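Local atomic coordinates of transcriptional repressor pagR (Bacillus anthracis, PDB entry 2ZKZ), a protein that represses transcription of the pagA and atxA genes of Bacillus anthracis as a DNA-binding, ArsR-type helix-turn-helix repressor. Residues K40-N43 with V44-I48; K52-Q55 with S56-S59. All coordinates share one frame; numbering follows the deposited sequence.

Contact 1: K40-N43 with V44-I48; sequences KALN and VTQII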
# COMPACT_ATOMS: atom_id res chain seq x y z
N LYS A 40 18.77 8.13 1.40
CA LYS A 40 19.34 6.98 0.68
C LYS A 40 19.90 5.84 1.53
O LYS A 40 19.71 4.67 1.20
CB LYS A 40 20.42 7.45 -0.30
CG LYS A 40 19.93 8.51 -1.29
CD LYS A 40 18.66 8.05 -2.00
CE LYS A 40 18.04 9.17 -2.83
NZ LYS A 40 16.68 8.81 -3.32
N ALA A 41 20.60 6.17 2.60
CA ALA A 41 21.19 5.14 3.46
C ALA A 41 21.16 5.60 4.90
O ALA A 41 21.62 6.70 5.21
CB ALA A 41 22.62 4.85 3.02
N LEU A 42 20.64 4.75 5.79
CA LEU A 42 20.55 5.09 7.21
C LEU A 42 20.71 3.86 8.10
O LEU A 42 20.13 2.80 7.82
CB LEU A 42 19.20 5.74 7.52
CG LEU A 42 18.87 7.10 6.89
CD1 LEU A 42 17.38 7.41 7.13
CD2 LEU A 42 19.75 8.18 7.50
N ASN A 43 21.48 4.00 9.17
CA ASN A 43 21.63 2.89 10.10
C ASN A 43 20.54 3.05 11.16
O ASN A 43 19.83 4.07 11.18
CB ASN A 43 23.04 2.84 10.72
CG ASN A 43 23.44 4.12 11.44
OD1 ASN A 43 24.61 4.53 11.40
ND2 ASN A 43 22.50 4.74 12.12
N VAL A 44 20.40 2.06 12.02
CA VAL A 44 19.38 2.08 13.06
C VAL A 44 19.43 3.32 13.95
O VAL A 44 18.39 3.93 14.24
CB VAL A 44 19.47 0.81 13.94
CG1 VAL A 44 18.38 0.82 15.01
CG2 VAL A 44 19.34 -0.43 13.07
N THR A 45 20.62 3.71 14.38
CA THR A 45 20.77 4.86 15.25
C THR A 45 20.28 6.15 14.59
O THR A 45 19.63 6.97 15.23
CB THR A 45 22.24 5.03 15.69
OG1 THR A 45 22.68 3.83 16.34
CG2 THR A 45 22.36 6.19 16.67
N GLN A 46 20.58 6.32 13.30
CA GLN A 46 20.14 7.49 12.56
C GLN A 46 18.61 7.49 12.46
O GLN A 46 17.97 8.54 12.51
CB GLN A 46 20.73 7.50 11.16
CG GLN A 46 22.23 7.77 11.12
CD GLN A 46 22.81 7.58 9.74
OE1 GLN A 46 22.78 6.48 9.19
NE2 GLN A 46 23.33 8.65 9.15
N ILE A 47 18.04 6.30 12.31
CA ILE A 47 16.59 6.15 12.20
C ILE A 47 15.92 6.43 13.55
O ILE A 47 14.91 7.13 13.61
CB ILE A 47 16.22 4.73 11.73
CG1 ILE A 47 16.70 4.53 10.29
CG2 ILE A 47 14.71 4.52 11.83
CD1 ILE A 47 16.54 3.11 9.75
N ILE A 48 16.48 5.88 14.61
CA ILE A 48 15.93 6.10 15.95
C ILE A 48 15.94 7.59 16.28
O ILE A 48 14.97 8.12 16.83
CB ILE A 48 16.75 5.34 17.01
CG1 ILE A 48 16.49 3.84 16.87
CG2 ILE A 48 16.39 5.83 18.41
CD1 ILE A 48 17.41 2.97 17.71
O HOH W 1 23.66 8.21 6.04
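At the start of the predicted helix-turn-helix motif, short strand 42-43 runs into helix 44-51, and Gln-46 folds back from the first turn onto the strand while Asn-43 sits at the N-cap. The return is made by the Gln-46 amide: its OE1 accepts a hydrogen bond from the backbone N of Asn-43 at 2.8 Å, the N3-to-N-cap bond of a capping box. The bond is nearly straight, 165° at the hydrogen, and uses a lone pair in the plane of the amide. With chi1 at -70°, CG lies beside the Gln-46 backbone N, and the extended chain then carries the amide back against Leu-42 and Asn-43. The side chains of Asn-43 and Gln-46 cross at about a right angle, with their amide planes 50° apart. CD2 of Leu-42 rests 3.8 Å from CD of Gln-46, and CB of Leu-42 meets CG1 of Ile-47 at 3.9 Å. A water donates to Ala-41 O at 2.7 Å and accepts from Gln-46 NE2 at 3.2 Å. Backbone bonding between Leu-42 and Tyr-81 anchors the strand to strand 78-82. Ile-47 N donates to Asn-43 O, closing the first helical turn. The bonds at OE1 and NE2 restrict the rotation of the Gln-46 amide and agree with its modelled orientation, and its oxygen satisfies a backbone N-H that precedes the helix.

Contact 2: K52-Q55 with S56-S59; sequences KLPQ and STVS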
# COMPACT_ATOMS: atom_id res chain seq x y z
N LYS A 52 12.54 9.55 16.64
CA LYS A 52 12.34 9.84 18.06
C LYS A 52 11.49 8.74 18.69
O LYS A 52 10.58 9.02 19.47
CB LYS A 52 11.64 11.19 18.24
CG LYS A 52 12.34 12.38 17.58
CD LYS A 52 13.75 12.56 18.11
CE LYS A 52 14.36 13.88 17.64
NZ LYS A 52 14.39 14.00 16.15
N LEU A 53 11.79 7.50 18.36
CA LEU A 53 11.05 6.36 18.90
C LEU A 53 12.00 5.39 19.60
O LEU A 53 13.20 5.39 19.34
CB LEU A 53 10.32 5.64 17.78
CG LEU A 53 9.17 6.38 17.09
CD1 LEU A 53 8.78 5.65 15.82
CD2 LEU A 53 7.98 6.50 18.04
N PRO A 54 11.46 4.56 20.50
CA PRO A 54 12.30 3.59 21.22
C PRO A 54 13.04 2.70 20.22
O PRO A 54 12.54 2.44 19.12
CB PRO A 54 11.27 2.80 22.04
CG PRO A 54 10.21 3.83 22.31
CD PRO A 54 10.07 4.52 20.98
N GLN A 55 14.22 2.22 20.60
CA GLN A 55 14.99 1.36 19.71
C GLN A 55 14.23 0.05 19.49
O GLN A 55 14.34 -0.57 18.43
CB GLN A 55 16.38 1.05 20.28
CG GLN A 55 17.18 0.08 19.41
CD GLN A 55 18.62 -0.09 19.85
OE1 GLN A 55 19.41 0.87 19.82
NE2 GLN A 55 18.98 -1.30 20.25
N SER A 56 13.47 -0.36 20.49
CA SER A 56 12.69 -1.59 20.42
C SER A 56 11.64 -1.49 19.32
O SER A 56 11.47 -2.40 18.52
CB SER A 56 12.02 -1.85 21.77
OG SER A 56 11.18 -2.99 21.70
N THR A 57 10.93 -0.36 19.30
CA THR A 57 9.88 -0.14 18.31
C THR A 57 10.47 -0.07 16.90
O THR A 57 9.95 -0.70 15.98
CB THR A 57 9.12 1.18 18.60
OG1 THR A 57 8.56 1.11 19.91
CG2 THR A 57 7.99 1.38 17.59
N VAL A 58 11.54 0.70 16.74
CA VAL A 58 12.20 0.86 15.45
C VAL A 58 12.74 -0.45 14.91
O VAL A 58 12.57 -0.76 13.73
CB VAL A 58 13.36 1.88 15.53
CG1 VAL A 58 14.08 1.96 14.20
CG2 VAL A 58 12.82 3.25 15.90
N SER A 59 13.39 -1.22 15.77
CA SER A 59 13.95 -2.51 15.38
C SER A 59 12.87 -3.47 14.88
O SER A 59 13.09 -4.22 13.93
CB SER A 59 14.70 -3.15 16.55
OG SER A 59 15.84 -2.39 16.91
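Thr-57 lies alongside the ring of Pro-54, the N-cap residue, where the turn of the predicted helix-turn-helix motif, Lys-52 to Pro-54, leads from helix 44-51 into helix 55-65. This is the second helix of the motif, probably the recognition helix, as in other ArsR-type winged-helix proteins. Gln-55 and Ser-56 open its first turn, and the walk along the segment passes from Ser-56 to Thr-57.

The side chains of Thr-57 and Pro-54 point the same way. The hydroxyl OG1 of Thr-57 does the touching, 3.8 Å from CB of Pro-54, with CG and CD of the ring only slightly farther off. It is brought there by a chi1 of -58°, which sets OG1 beside the threonine's own backbone N and turns it back over the start of the helix.

Val-58 is the buried residue of the segment. Its N donates to Pro-54 O at 3.1 Å in an almost straight bond, 171° at the hydrogen, so the proline carbonyl takes up an N-H of the first turn. The CG2 branch of Val-58 approaches the same Pro-54 O to 3.3 Å and meets CB of Leu-53 at 3.9 Å, making a small apolar contact between the turn and the helix. Val-58 also packs on helix 44-51, which brings helix 55-65 against it.

Ser-59 completes the walk by gripping Gln-55 O twice. Its N donates at 2.9 Å to Gln-55 O as the regular helical bond, and its hydroxyl turns back along the helix to donate as well. The two donors reach the carbonyl from opposite faces of its plane, with Ser-59 OG 2.8 Å from Gln-55 O.

Contact 1 closes before contact 2 opens, and their centres stand 11 Å apart. Each joins a non-helical lead-in to the first turn of a helix: strand 42-43 to helix 44-51, then the turn at 52-54 to helix 55-65. The two contacts also touch each other directly. CG2 of Ile-47 packs against CG1 of Val-58 at 3.5 Å, while CD1 of Ile-48 lies 3.4 Å from CG of Gln-55. Strand 42-43 also edges the sheet it forms with 78-82 and 71-75. The two contacts thus lie at the starts of the two helices of the predicted DNA-binding motif, one beside the sheet and one at the turn.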